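Local coordinates for 11S globulin seed storage protein (Amaranthus hypochondriacus, PDB 3QAC) that probably serves as a nutrient reservoir in the seed, a storage globulin of the 11S family whose subunit contains two cupin domains, at residues 78-83 / 151-156; 134-139 / 290-295; 45-50 / 343-348; 322-327 / 404-409; 65-70 / 179-184. One frame throughout, in Å; residues are numbered along the deposited sequence.

Interaction 1 (78-83 / 151-156); sequences QGNGIT and YNNGDQ
Ile-82 and Tyr-151 form an antiparallel hydrogen-bonded pair in the N-terminal cupin domain, where strand 80-86 meets the end of strand 147-151. Two backbone hydrogen bonds establish the pairing: Ile-82 N donates to Tyr-151 O at 2.9 Å, and Tyr-151 N to Ile-82 O at 2.8 Å. After Tyr-151 the chain folds into an Asx turn, with Gly-154 N meeting Asn-152 OD1 from 35° above the carbonyl plane. The CG of Asn-152 stands anti to the backbone N (chi1 -177°), which places the amide between Gly-154 and Gln-156. The NH2 end of the same amide makes a nearly straight, in-plane bond to Gln-156 O (165°) and a second bond to Ile-57 O. Water 1 accepts from Asn-80 N and lies beside both Asn-152 OD1 and Gln-156 O. With an alanine in place of Asn-152, Gly-154 N would probably lose its acceptor, and Gln-156 O and Ile-57 O this donor, the turn less fixed. Among the packing contacts, Ile-82 CG1 lies alongside Tyr-151 CB at 4.1 Å, at the edge of the phenol ring. A CB on Gly-81 would clash with Tyr-151 O. Asn-153 ND2 sits 3.2 Å from Gly-81 CA, and Gln-156 CG lies 3.6 Å from Gly-79 CA.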
# COMPACT_ATOMS: atom_id res chain seq x y z
N GLN A 78 -1.39 32.79 -2.30
CA GLN A 78 -1.49 34.17 -2.72
C GLN A 78 -1.55 34.24 -4.22
O GLN A 78 -0.92 33.45 -4.92
CB GLN A 78 -0.25 34.93 -2.25
CG GLN A 78 -0.35 36.45 -2.37
CD GLN A 78 0.92 37.16 -1.90
OE1 GLN A 78 1.91 37.21 -2.63
NE2 GLN A 78 0.89 37.70 -0.68
N GLY A 79 -2.32 35.19 -4.72
CA GLY A 79 -2.34 35.49 -6.13
C GLY A 79 -3.35 34.67 -6.91
O GLY A 79 -4.16 33.91 -6.37
N ASN A 80 -3.29 34.85 -8.22
CA ASN A 80 -4.02 34.01 -9.14
C ASN A 80 -3.18 33.82 -10.39
O ASN A 80 -2.17 34.50 -10.60
CB ASN A 80 -5.39 34.61 -9.48
CG ASN A 80 -5.41 36.13 -9.36
OD1 ASN A 80 -4.81 36.84 -10.18
ND2 ASN A 80 -6.09 36.63 -8.33
N GLY A 81 -3.61 32.88 -11.22
CA GLY A 81 -2.89 32.53 -12.41
C GLY A 81 -3.60 31.36 -13.03
O GLY A 81 -4.78 31.10 -12.74
N ILE A 82 -2.89 30.65 -13.88
CA ILE A 82 -3.46 29.51 -14.55
C ILE A 82 -2.45 28.40 -14.57
O ILE A 82 -1.24 28.63 -14.64
CB ILE A 82 -3.83 29.83 -15.99
CG1 ILE A 82 -2.60 30.33 -16.74
CG2 ILE A 82 -4.94 30.87 -16.03
CD1 ILE A 82 -2.80 30.45 -18.24
N THR A 83 -2.95 27.18 -14.49
CA THR A 83 -2.12 26.01 -14.60
C THR A 83 -2.63 25.16 -15.75
O THR A 83 -3.83 24.95 -15.89
CB THR A 83 -2.10 25.20 -13.29
OG1 THR A 83 -1.30 24.02 -13.47
CG2 THR A 83 -3.51 24.79 -12.88
N TYR A 151 1.40 29.63 -14.68
CA TYR A 151 1.73 30.97 -15.10
C TYR A 151 0.97 31.99 -14.28
O TYR A 151 -0.24 31.85 -14.06
CB TYR A 151 1.44 31.15 -16.58
CG TYR A 151 1.56 32.58 -17.05
CD1 TYR A 151 2.81 33.14 -17.29
CD2 TYR A 151 0.43 33.36 -17.25
CE1 TYR A 151 2.92 34.46 -17.72
CE2 TYR A 151 0.53 34.67 -17.68
CZ TYR A 151 1.78 35.21 -17.91
OH TYR A 151 1.89 36.50 -18.35
N ASN A 152 1.68 33.01 -13.82
CA ASN A 152 1.02 34.06 -13.07
C ASN A 152 0.55 35.18 -13.99
O ASN A 152 1.33 36.02 -14.42
CB ASN A 152 1.92 34.62 -11.98
CG ASN A 152 1.23 35.68 -11.15
OD1 ASN A 152 0.04 35.96 -11.35
ND2 ASN A 152 1.96 36.27 -10.21
N ASN A 153 -0.74 35.17 -14.29
CA ASN A 153 -1.31 36.20 -15.14
C ASN A 153 -1.94 37.30 -14.31
O ASN A 153 -2.68 38.13 -14.82
CB ASN A 153 -2.31 35.59 -16.12
CG ASN A 153 -3.57 35.08 -15.44
OD1 ASN A 153 -4.53 34.67 -16.11
ND2 ASN A 153 -3.59 35.12 -14.11
N GLY A 154 -1.63 37.29 -13.02
CA GLY A 154 -2.13 38.30 -12.11
C GLY A 154 -1.11 39.38 -11.82
O GLY A 154 -0.07 39.45 -12.47
N ASP A 155 -1.41 40.21 -10.83
CA ASP A 155 -0.60 41.39 -10.55
C ASP A 155 0.29 41.23 -9.32
O ASP A 155 1.36 41.85 -9.24
CB ASP A 155 -1.49 42.65 -10.42
CG ASP A 155 -2.92 42.33 -9.96
OD1 ASP A 155 -3.86 42.93 -10.53
OD2 ASP A 155 -3.10 41.49 -9.05
N GLN A 156 -0.14 40.41 -8.37
CA GLN A 156 0.68 40.12 -7.20
C GLN A 156 1.44 38.81 -7.40
O GLN A 156 1.10 38.03 -8.29
CB GLN A 156 -0.19 40.04 -5.94
CG GLN A 156 -1.23 38.95 -6.00
CD GLN A 156 -2.40 39.23 -5.08
OE1 GLN A 156 -3.57 39.14 -5.48
NE2 GLN A 156 -2.10 39.59 -3.84
O HOH W 1 -0.86 36.76 -9.09

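Interaction 2 (134-139 / 290-295); sequences LREGDI and NVDDPS
A type II turn, Arg-135 to Asp-138, joins two strands of the N-terminal cupin domain, and Asn-290 fits against it, pairing with Asp-138 as an antiparallel non-hydrogen-bonded bridge. The pairing puts strand 288-290 at the end of the sheet, next to strand 138-142. The amide of Asn-290 uses both its ends. Its CG stands anti to the backbone N (chi1 -163°), which carries ND2 over the turn to donate to Glu-136 O at 2.6 Å; a second bond, to Asp-138 OD1, is weak at 3.4 Å. On the other end of the amide, Asn-290 OD1 accepts from Asp-292 N at 2.9 Å and closes an Asx turn. The guanidinium of Arg-135 stacks on this amide with the planes 24° apart and ND2 over one of its faces. NE and ND2 are both donors, so the pair is packing and not a bond. A leucine in place of Asn-290 would probably leave Glu-136 O without this donor and Asp-292 N without its Asx-turn acceptor, so that the 290-292 backbone is less fixed. The backbone adds Val-291 N to Gly-137 O at 2.8 Å. Gly-137 has positive phi (88°), and a CB on it would strike both Asn-290 OD1 and Asp-292 OD2. That carboxylate finds its counter-charge through OD1 in Lys-327 of the C-terminal cupin domain, which may offset the nearby Glu-136. Past the turn, on strand 138-142, Ile-139 CG1 packs on Val-291 CG1 at 3.9 Å.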
# COMPACT_ATOMS: atom_id res chain seq x y z
N LEU A 134 -6.09 29.22 -11.29
CA LEU A 134 -5.65 29.10 -9.91
C LEU A 134 -6.01 30.39 -9.21
O LEU A 134 -5.75 31.47 -9.74
CB LEU A 134 -4.13 28.92 -9.85
CG LEU A 134 -3.51 27.73 -10.58
CD1 LEU A 134 -2.00 27.91 -10.75
CD2 LEU A 134 -3.81 26.45 -9.83
N ARG A 135 -6.60 30.30 -8.03
CA ARG A 135 -6.86 31.49 -7.24
C ARG A 135 -6.51 31.26 -5.78
O ARG A 135 -6.50 30.12 -5.31
CB ARG A 135 -8.31 31.95 -7.39
CG ARG A 135 -9.35 30.90 -6.98
CD ARG A 135 -10.79 31.39 -7.20
NE ARG A 135 -11.30 32.18 -6.07
CZ ARG A 135 -12.45 31.92 -5.44
NH1 ARG A 135 -13.22 30.92 -5.83
NH2 ARG A 135 -12.83 32.68 -4.42
N GLU A 136 -6.24 32.34 -5.07
CA GLU A 136 -6.00 32.26 -3.64
C GLU A 136 -7.05 31.39 -2.96
O GLU A 136 -8.24 31.44 -3.29
CB GLU A 136 -6.00 33.66 -3.03
CG GLU A 136 -5.60 33.66 -1.57
CD GLU A 136 -5.34 35.07 -1.04
OE1 GLU A 136 -4.80 35.91 -1.81
OE2 GLU A 136 -5.67 35.33 0.14
N GLY A 137 -6.61 30.57 -2.01
CA GLY A 137 -7.53 29.71 -1.31
C GLY A 137 -7.73 28.40 -2.02
O GLY A 137 -8.40 27.50 -1.51
N ASP A 138 -7.17 28.27 -3.21
CA ASP A 138 -7.31 27.06 -3.99
C ASP A 138 -6.46 25.94 -3.41
O ASP A 138 -5.26 26.12 -3.18
CB ASP A 138 -6.90 27.29 -5.45
CG ASP A 138 -8.09 27.58 -6.37
OD1 ASP A 138 -9.25 27.27 -5.99
OD2 ASP A 138 -7.86 28.09 -7.48
N ILE A 139 -7.09 24.79 -3.19
CA ILE A 139 -6.38 23.54 -2.95
C ILE A 139 -6.53 22.61 -4.14
O ILE A 139 -7.58 22.03 -4.37
CB ILE A 139 -6.91 22.79 -1.73
CG1 ILE A 139 -6.70 23.61 -0.47
CG2 ILE A 139 -6.20 21.47 -1.60
CD1 ILE A 139 -5.39 23.33 0.20
N ASN A 290 -11.75 25.66 -3.60
CA ASN A 290 -11.30 26.83 -2.87
C ASN A 290 -11.78 26.77 -1.43
O ASN A 290 -12.99 26.74 -1.17
CB ASN A 290 -11.78 28.09 -3.56
CG ASN A 290 -11.03 29.30 -3.11
OD1 ASN A 290 -11.16 29.72 -1.97
ND2 ASN A 290 -10.21 29.86 -3.99
N VAL A 291 -10.84 26.71 -0.49
CA VAL A 291 -11.20 26.54 0.92
C VAL A 291 -11.49 27.89 1.57
O VAL A 291 -11.81 27.95 2.75
CB VAL A 291 -10.10 25.81 1.72
CG1 VAL A 291 -10.06 24.35 1.31
CG2 VAL A 291 -8.77 26.46 1.49
N ASP A 292 -11.37 28.96 0.80
CA ASP A 292 -11.76 30.27 1.30
C ASP A 292 -13.26 30.53 1.14
O ASP A 292 -13.78 31.58 1.53
CB ASP A 292 -10.93 31.36 0.63
CG ASP A 292 -9.58 31.51 1.27
OD1 ASP A 292 -9.44 30.97 2.39
OD2 ASP A 292 -8.68 32.17 0.68
N ASP A 293 -13.97 29.54 0.60
CA ASP A 293 -15.39 29.66 0.39
C ASP A 293 -16.11 29.36 1.70
O ASP A 293 -16.30 28.20 2.06
CB ASP A 293 -15.82 28.69 -0.71
CG ASP A 293 -17.32 28.75 -1.02
OD1 ASP A 293 -18.10 29.20 -0.15
OD2 ASP A 293 -17.70 28.34 -2.13
N PRO A 294 -16.54 30.42 2.40
CA PRO A 294 -17.07 30.23 3.75
C PRO A 294 -18.29 29.31 3.82
O PRO A 294 -18.53 28.74 4.89
CB PRO A 294 -17.43 31.66 4.20
CG PRO A 294 -16.70 32.57 3.24
CD PRO A 294 -16.66 31.81 1.95
N SER A 295 -19.04 29.17 2.73
CA SER A 295 -20.18 28.25 2.75
C SER A 295 -19.74 26.79 2.83
O SER A 295 -20.52 25.92 3.22
CB SER A 295 -21.05 28.43 1.51
OG SER A 295 -20.44 27.85 0.37

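Interaction 3 (45-50 / 343-348); sequences FRCAGV and NAHNIM
The imidazole of His-345 has Ala-48 over one face: Ala-48 CA lies 3.8 Å from the ring centroid and 14° off the ring normal, which identifies a CH-pi contact. The carbonyl carbon of Cys-47 covers the same ring from the preceding residue of the helix. Cys-47 SG lies 3.5 Å from His-345 CE1, and its line to the ring centroid is 57° off the normal, so it is a sulfur-aromatic contact placed neither over the face nor at the edge. Cys-47 O is 3.4 Å from His-345 NE2, but the angle is too poor for a bond; NE2 is instead hydrogen-bonded to Gln-172 O of the second subunit. CG anti to the carbonyl carbon of His-345 (chi1 -63°) turns the ring toward helix 43-48. In the fold, this joins helix 43-48, in the N-terminal cupin region, to the start of strand 346-351 in the C-terminal cupin sheet, a buried seam between the two halves of one chain. The disulfide of Cys-47 with Cys-14 ties the helix to the N-terminal arm. Gly-49, with positive phi, leaves the helix, and the chain turns so that Val-50 faces the strand. There Val-50 CG2 meets Ile-347 CG1 at 3.8 Å, the two side chains sliding past each other in opposite directions. Ile-347 CD1 also approaches Ala-48 CB, at 4.2 Å.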
# COMPACT_ATOMS: atom_id res chain seq x y z
N PHE A 45 9.86 15.08 8.80
CA PHE A 45 9.54 14.89 7.39
C PHE A 45 9.77 13.45 6.97
O PHE A 45 9.03 12.90 6.16
CB PHE A 45 10.35 15.81 6.48
CG PHE A 45 9.83 17.21 6.43
CD1 PHE A 45 10.69 18.28 6.56
CD2 PHE A 45 8.48 17.45 6.27
CE1 PHE A 45 10.22 19.58 6.52
CE2 PHE A 45 8.01 18.75 6.22
CZ PHE A 45 8.89 19.83 6.36
N ARG A 46 10.81 12.84 7.53
CA ARG A 46 11.11 11.46 7.21
C ARG A 46 9.97 10.60 7.75
O ARG A 46 9.50 9.69 7.08
CB ARG A 46 12.48 11.05 7.80
CG ARG A 46 13.66 11.74 7.11
CD ARG A 46 15.00 11.04 7.39
NE ARG A 46 15.55 11.45 8.68
CZ ARG A 46 15.62 10.64 9.74
NH1 ARG A 46 15.18 9.38 9.63
NH2 ARG A 46 16.14 11.09 10.89
N CYS A 47 9.54 10.90 8.96
CA CYS A 47 8.43 10.21 9.58
C CYS A 47 7.15 10.34 8.72
O CYS A 47 6.44 9.37 8.51
CB CYS A 47 8.17 10.79 10.97
SG CYS A 47 6.65 10.17 11.74
N ALA A 48 6.88 11.55 8.22
CA ALA A 48 5.67 11.84 7.47
C ALA A 48 5.80 11.35 6.03
O ALA A 48 4.81 11.03 5.38
CB ALA A 48 5.35 13.32 7.50
N GLY A 49 7.03 11.28 5.55
CA GLY A 49 7.28 10.81 4.20
C GLY A 49 6.81 11.82 3.17
O GLY A 49 6.19 11.47 2.16
N VAL A 50 7.10 13.08 3.43
CA VAL A 50 6.71 14.12 2.51
C VAL A 50 7.82 15.12 2.38
O VAL A 50 8.79 15.11 3.14
CB VAL A 50 5.45 14.85 2.97
CG1 VAL A 50 4.29 13.84 3.14
CG2 VAL A 50 5.71 15.60 4.26
N ASN A 343 -5.90 9.22 11.37
CA ASN A 343 -5.45 8.40 10.26
C ASN A 343 -4.28 8.94 9.45
O ASN A 343 -3.81 8.29 8.53
CB ASN A 343 -6.64 8.06 9.34
CG ASN A 343 -7.69 9.15 9.30
OD1 ASN A 343 -7.38 10.34 9.49
ND2 ASN A 343 -8.94 8.77 9.07
N ALA A 344 -3.79 10.11 9.80
CA ALA A 344 -2.93 10.83 8.88
C ALA A 344 -1.93 11.75 9.61
O ALA A 344 -2.22 12.26 10.71
CB ALA A 344 -3.78 11.66 7.92
N HIS A 345 -0.76 11.93 9.00
CA HIS A 345 0.17 12.97 9.43
C HIS A 345 -0.41 14.27 8.96
O HIS A 345 -1.03 14.36 7.92
CB HIS A 345 1.57 12.81 8.80
CG HIS A 345 2.26 11.55 9.18
ND1 HIS A 345 2.84 11.37 10.43
CD2 HIS A 345 2.46 10.40 8.51
CE1 HIS A 345 3.35 10.16 10.50
NE2 HIS A 345 3.15 9.55 9.35
N ASN A 346 -0.15 15.31 9.73
CA ASN A 346 -0.68 16.59 9.39
C ASN A 346 0.46 17.58 9.21
O ASN A 346 1.15 17.92 10.18
CB ASN A 346 -1.59 17.02 10.51
CG ASN A 346 -2.43 18.15 10.12
OD1 ASN A 346 -1.96 19.06 9.45
ND2 ASN A 346 -3.71 18.11 10.50
N ILE A 347 0.68 18.03 7.99
CA ILE A 347 1.70 19.04 7.78
C ILE A 347 0.98 20.35 7.85
O ILE A 347 0.38 20.79 6.87
CB ILE A 347 2.47 18.88 6.45
CG1 ILE A 347 3.33 17.62 6.47
CG2 ILE A 347 3.41 20.06 6.25
CD1 ILE A 347 2.52 16.31 6.58
N MET A 348 1.00 20.95 9.03
CA MET A 348 0.34 22.22 9.23
C MET A 348 1.25 23.41 8.93
O MET A 348 2.18 23.71 9.67
CB MET A 348 -0.18 22.37 10.64
CG MET A 348 -0.55 23.81 10.87
SD MET A 348 -1.31 24.04 12.45
CE MET A 348 0.00 23.42 13.48

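Interaction 4 (322-327 / 404-409); sequences RLSAAK and ENAMFQ
Ser-324 CB sets out toward the 404-409 segment and comes within 3.8 Å of Asn-405 N. One atom further, OG lies between the backbone N and the carbonyl carbon of its own residue (chi1 34°), a torsion away from the usual staggered value that turns the hydroxyl to the neighbouring backbone. There OG accepts from Ala-406 N at 2.9 Å, with a nearly straight N-H to O angle of 166°. The methyl of Ala-406 packs against the same oxygen, with its CB 3.3 Å from Ser-324 OG. The hydroxyl also bonds to Ser-403 O, just ahead of the segment, so it links two backbone groups as acceptor and donor. All of this belongs to the C-terminal cupin domain: strand 324-330 begins here, while the loop 402-407 runs from strand 394-401 to strand 408-410 of the other sheet. Beside the serine, Glu-404 CB packs on Arg-322 CA at 3.8 Å. Their charged ends do not meet, for Arg-322 NE and Glu-404 OE1 stay 5.6 Å apart, and Glu-404 OE2 is instead hydrogen-bonded to Ser-312 OG. Arg-322 O approaches Glu-404 N at an angle too poor for a bond. The cross-segment polar link therefore rests on a single neutral hydroxyl, whose two bonds fix its rotation and satisfy a backbone N-H and a backbone carbonyl where the loop leaves the sheet.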
# COMPACT_ATOMS: atom_id res chain seq x y z
N ARG A 322 -5.21 9.67 -2.26
CA ARG A 322 -5.25 9.31 -0.85
C ARG A 322 -4.59 10.42 -0.01
O ARG A 322 -3.81 10.16 0.92
CB ARG A 322 -4.56 7.96 -0.62
CG ARG A 322 -5.22 6.79 -1.37
CD ARG A 322 -4.37 5.52 -1.24
NE ARG A 322 -4.79 4.46 -2.16
CZ ARG A 322 -4.14 3.31 -2.33
NH1 ARG A 322 -3.02 3.06 -1.66
NH2 ARG A 322 -4.60 2.41 -3.19
N LEU A 323 -4.88 11.66 -0.36
CA LEU A 323 -4.51 12.76 0.49
C LEU A 323 -5.77 13.54 0.78
O LEU A 323 -6.79 13.42 0.07
CB LEU A 323 -3.49 13.65 -0.19
CG LEU A 323 -2.21 12.88 -0.56
CD1 LEU A 323 -1.39 13.63 -1.54
CD2 LEU A 323 -1.39 12.55 0.69
N SER A 324 -5.71 14.33 1.84
CA SER A 324 -6.73 15.30 2.12
C SER A 324 -6.08 16.56 2.63
O SER A 324 -4.86 16.65 2.73
CB SER A 324 -7.77 14.74 3.09
OG SER A 324 -7.18 13.87 4.03
N ALA A 325 -6.90 17.56 2.93
CA ALA A 325 -6.39 18.87 3.30
C ALA A 325 -7.45 19.56 4.14
O ALA A 325 -8.62 19.16 4.13
CB ALA A 325 -6.08 19.68 2.07
N ALA A 326 -7.03 20.56 4.89
CA ALA A 326 -7.97 21.45 5.55
C ALA A 326 -7.37 22.84 5.64
O ALA A 326 -6.14 23.01 5.67
CB ALA A 326 -8.33 20.94 6.91
N LYS A 327 -8.24 23.83 5.68
CA LYS A 327 -7.80 25.16 6.03
C LYS A 327 -8.52 25.58 7.29
O LYS A 327 -9.71 25.30 7.47
CB LYS A 327 -8.07 26.16 4.91
CG LYS A 327 -7.90 27.58 5.39
CD LYS A 327 -7.14 28.43 4.39
CE LYS A 327 -7.11 29.88 4.87
NZ LYS A 327 -6.77 30.83 3.79
N GLU A 404 -6.36 9.67 2.77
CA GLU A 404 -7.67 9.96 2.23
C GLU A 404 -8.60 10.33 3.39
O GLU A 404 -8.55 9.72 4.44
CB GLU A 404 -8.18 8.74 1.48
CG GLU A 404 -9.65 8.83 1.12
CD GLU A 404 -10.03 7.89 -0.01
OE1 GLU A 404 -9.39 6.82 -0.13
OE2 GLU A 404 -10.97 8.24 -0.77
N ASN A 405 -9.42 11.36 3.20
CA ASN A 405 -10.41 11.71 4.21
C ASN A 405 -9.83 11.53 5.60
O ASN A 405 -10.38 10.77 6.40
CB ASN A 405 -11.64 10.82 4.10
CG ASN A 405 -12.05 10.54 2.68
OD1 ASN A 405 -12.20 9.38 2.29
ND2 ASN A 405 -12.24 11.59 1.89
N ALA A 406 -8.71 12.19 5.86
CA ALA A 406 -8.16 12.22 7.20
C ALA A 406 -9.27 12.71 8.12
O ALA A 406 -10.02 13.62 7.79
CB ALA A 406 -6.94 13.14 7.27
N MET A 407 -9.37 12.09 9.28
CA MET A 407 -10.40 12.41 10.23
C MET A 407 -9.66 12.76 11.49
O MET A 407 -8.67 12.13 11.81
CB MET A 407 -11.20 11.15 10.51
CG MET A 407 -12.60 11.40 10.96
SD MET A 407 -13.70 10.97 9.59
CE MET A 407 -14.24 12.60 9.05
N PHE A 408 -10.14 13.75 12.23
CA PHE A 408 -9.54 14.00 13.52
C PHE A 408 -10.58 13.86 14.60
O PHE A 408 -11.76 13.75 14.30
CB PHE A 408 -8.88 15.38 13.56
CG PHE A 408 -9.85 16.52 13.54
CD1 PHE A 408 -10.49 16.92 14.69
CD2 PHE A 408 -10.08 17.21 12.38
CE1 PHE A 408 -11.37 17.99 14.68
CE2 PHE A 408 -10.97 18.29 12.36
CZ PHE A 408 -11.60 18.68 13.50
N GLN A 409 -10.14 13.85 15.85
CA GLN A 409 -11.06 13.80 16.96
C GLN A 409 -10.67 14.84 17.96
O GLN A 409 -9.55 14.84 18.48
CB GLN A 409 -11.06 12.42 17.63
CG GLN A 409 -11.64 12.47 19.04
CD GLN A 409 -12.25 11.15 19.49
OE1 GLN A 409 -13.39 10.84 19.17
NE2 GLN A 409 -11.49 10.37 20.25

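Interaction 5 (65-70 / 179-184); sequences PSFTSA and TRFYLA
Phe-67 and Phe-181 form the apolar centre, their ring planes only 4° apart but slid apart in their planes so that the rings barely overlap, with centroids 5.1 Å apart. What sits over the Phe-67 face is Phe-181 CB, 3.7 Å from the centroid, a CH-pi contact. Phe-67 CG lies between its backbone N and carbonyl carbon (chi1 49°), a torsion that brings the ring back across the neighbouring strand. Leu-183 CG touches the edge of that ring, and Leu-183 CB packs on Pro-65 CB at 3.9 Å. Outside this pair, Phe-67 also stacks with Tyr-340 of the third subunit. The other side of the sheet carries Ser-66, Thr-68, Arg-180 and Tyr-182: Ser-66 CB lies over the Tyr-182 ring, 3.6 Å from its centroid, again CH-pi. In the sheet itself the strands are joined by backbone bonds, with Phe-67 N to Phe-181 O and Phe-181 N to Phe-67 O both at 2.8 Å. Toward the polar edge, Arg-180 NH1 donates to Ser-66 OG at 3.1 Å in the guanidinium plane, while Arg-180 NH2 and NE form salt bridges with Glu-72 and Glu-190 respectively. Thr-68 OG1 donates to Thr-179 O at 2.7 Å from above the carbonyl plane. Water 2 donates to Thr-68 OG1 and Ser-69 OG and accepts from Thr-179 N. The axes of segments 65-68 and 180-182 run at 157°, the antiparallel pairing of a cupin beta-sheet, in which strand 61-68 takes the short strand 180-182 as partner against a neighbouring subunit.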
# COMPACT_ATOMS: atom_id res chain seq x y z
N PRO A 65 7.08 23.53 -17.63
CA PRO A 65 6.45 22.23 -17.41
C PRO A 65 7.39 21.24 -16.73
O PRO A 65 8.57 21.11 -17.10
CB PRO A 65 6.14 21.76 -18.83
CG PRO A 65 6.91 22.68 -19.75
CD PRO A 65 6.91 23.98 -19.02
N SER A 66 6.86 20.54 -15.75
CA SER A 66 7.58 19.43 -15.15
C SER A 66 6.59 18.40 -14.64
O SER A 66 5.37 18.61 -14.66
CB SER A 66 8.43 19.92 -13.98
OG SER A 66 7.61 20.27 -12.88
N PHE A 67 7.12 17.28 -14.17
CA PHE A 67 6.33 16.32 -13.43
C PHE A 67 7.18 15.72 -12.32
O PHE A 67 8.39 15.82 -12.34
CB PHE A 67 5.76 15.23 -14.34
CG PHE A 67 6.77 14.60 -15.27
CD1 PHE A 67 7.11 15.21 -16.48
CD2 PHE A 67 7.37 13.39 -14.95
CE1 PHE A 67 8.01 14.62 -17.34
CE2 PHE A 67 8.28 12.79 -15.81
CZ PHE A 67 8.60 13.41 -17.01
N THR A 68 6.54 15.11 -11.33
CA THR A 68 7.25 14.42 -10.28
C THR A 68 6.52 13.12 -10.06
O THR A 68 5.31 13.04 -10.26
CB THR A 68 7.33 15.26 -8.97
OG1 THR A 68 7.88 14.46 -7.91
CG2 THR A 68 5.96 15.79 -8.56
N SER A 69 7.27 12.09 -9.68
CA SER A 69 6.73 10.76 -9.48
C SER A 69 5.77 10.71 -8.31
O SER A 69 5.01 9.75 -8.18
CB SER A 69 7.87 9.77 -9.23
OG SER A 69 8.59 10.16 -8.08
N ALA A 70 5.79 11.72 -7.44
CA ALA A 70 4.85 11.78 -6.32
C ALA A 70 3.65 12.70 -6.59
O ALA A 70 3.79 13.71 -7.27
CB ALA A 70 5.56 12.22 -5.06
N THR A 179 11.47 13.31 -6.75
CA THR A 179 12.18 13.28 -8.00
C THR A 179 11.39 14.13 -8.97
O THR A 179 10.20 13.89 -9.20
CB THR A 179 12.30 11.86 -8.52
OG1 THR A 179 13.09 11.10 -7.60
CG2 THR A 179 12.98 11.83 -9.86
N ARG A 180 12.04 15.16 -9.50
CA ARG A 180 11.38 16.02 -10.46
C ARG A 180 12.02 16.01 -11.83
O ARG A 180 13.25 16.11 -11.96
CB ARG A 180 11.32 17.45 -9.96
CG ARG A 180 10.30 18.26 -10.77
CD ARG A 180 10.07 19.57 -10.13
NE ARG A 180 9.37 19.41 -8.87
CZ ARG A 180 8.06 19.45 -8.77
NH1 ARG A 180 7.35 19.64 -9.86
NH2 ARG A 180 7.47 19.33 -7.59
N PHE A 181 11.17 15.89 -12.85
CA PHE A 181 11.61 15.90 -14.23
C PHE A 181 11.03 17.14 -14.91
O PHE A 181 9.83 17.37 -14.86
CB PHE A 181 11.09 14.65 -14.96
CG PHE A 181 11.45 13.34 -14.31
CD1 PHE A 181 12.34 12.47 -14.92
CD2 PHE A 181 10.87 12.95 -13.11
CE1 PHE A 181 12.66 11.25 -14.35
CE2 PHE A 181 11.19 11.73 -12.53
CZ PHE A 181 12.08 10.87 -13.16
N TYR A 182 11.89 17.96 -15.52
CA TYR A 182 11.44 19.13 -16.26
C TYR A 182 11.44 18.88 -17.76
O TYR A 182 12.21 18.07 -18.28
CB TYR A 182 12.29 20.37 -15.95
CG TYR A 182 11.89 21.10 -14.69
CD1 TYR A 182 12.39 20.73 -13.46
CD2 TYR A 182 11.00 22.14 -14.74
CE1 TYR A 182 12.03 21.40 -12.30
CE2 TYR A 182 10.62 22.82 -13.59
CZ TYR A 182 11.14 22.45 -12.38
OH TYR A 182 10.75 23.13 -11.23
N LEU A 183 10.55 19.60 -18.44
CA LEU A 183 10.33 19.41 -19.86
C LEU A 183 10.92 20.54 -20.67
O LEU A 183 10.75 20.59 -21.88
CB LEU A 183 8.83 19.30 -20.12
CG LEU A 183 8.34 17.91 -19.74
CD1 LEU A 183 6.83 17.86 -19.66
CD2 LEU A 183 8.88 16.95 -20.79
N ALA A 184 11.59 21.45 -19.99
CA ALA A 184 12.18 22.62 -20.63
C ALA A 184 13.16 23.29 -19.67
O ALA A 184 13.09 23.10 -18.46
CB ALA A 184 11.08 23.61 -21.06
O HOH W 2 8.80 12.09 -6.23

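In the fold
Interactions 1 and 2 share a sheet of the N-terminal cupin domain and touch: Gly-81 O and Leu-134 N are 2.7 Å apart, although the centres of the two interactions are about 14 Å apart. Interaction 5 reaches that sheet too, with its centre about 21 Å from that of interaction 1. Interactions 2 and 3 each join the two cupin domains; interaction 2 touches interaction 4, where Val-291 CG2 packs on Lys-327 CB at 3.5 Å. Interactions 3 and 4 adjoin, centres about 12 Å apart, and Ala-344 CB packs on Ala-406 CB at 3.5 Å. Interactions 3 and 4 both touch the second subunit, and interaction 5 the third.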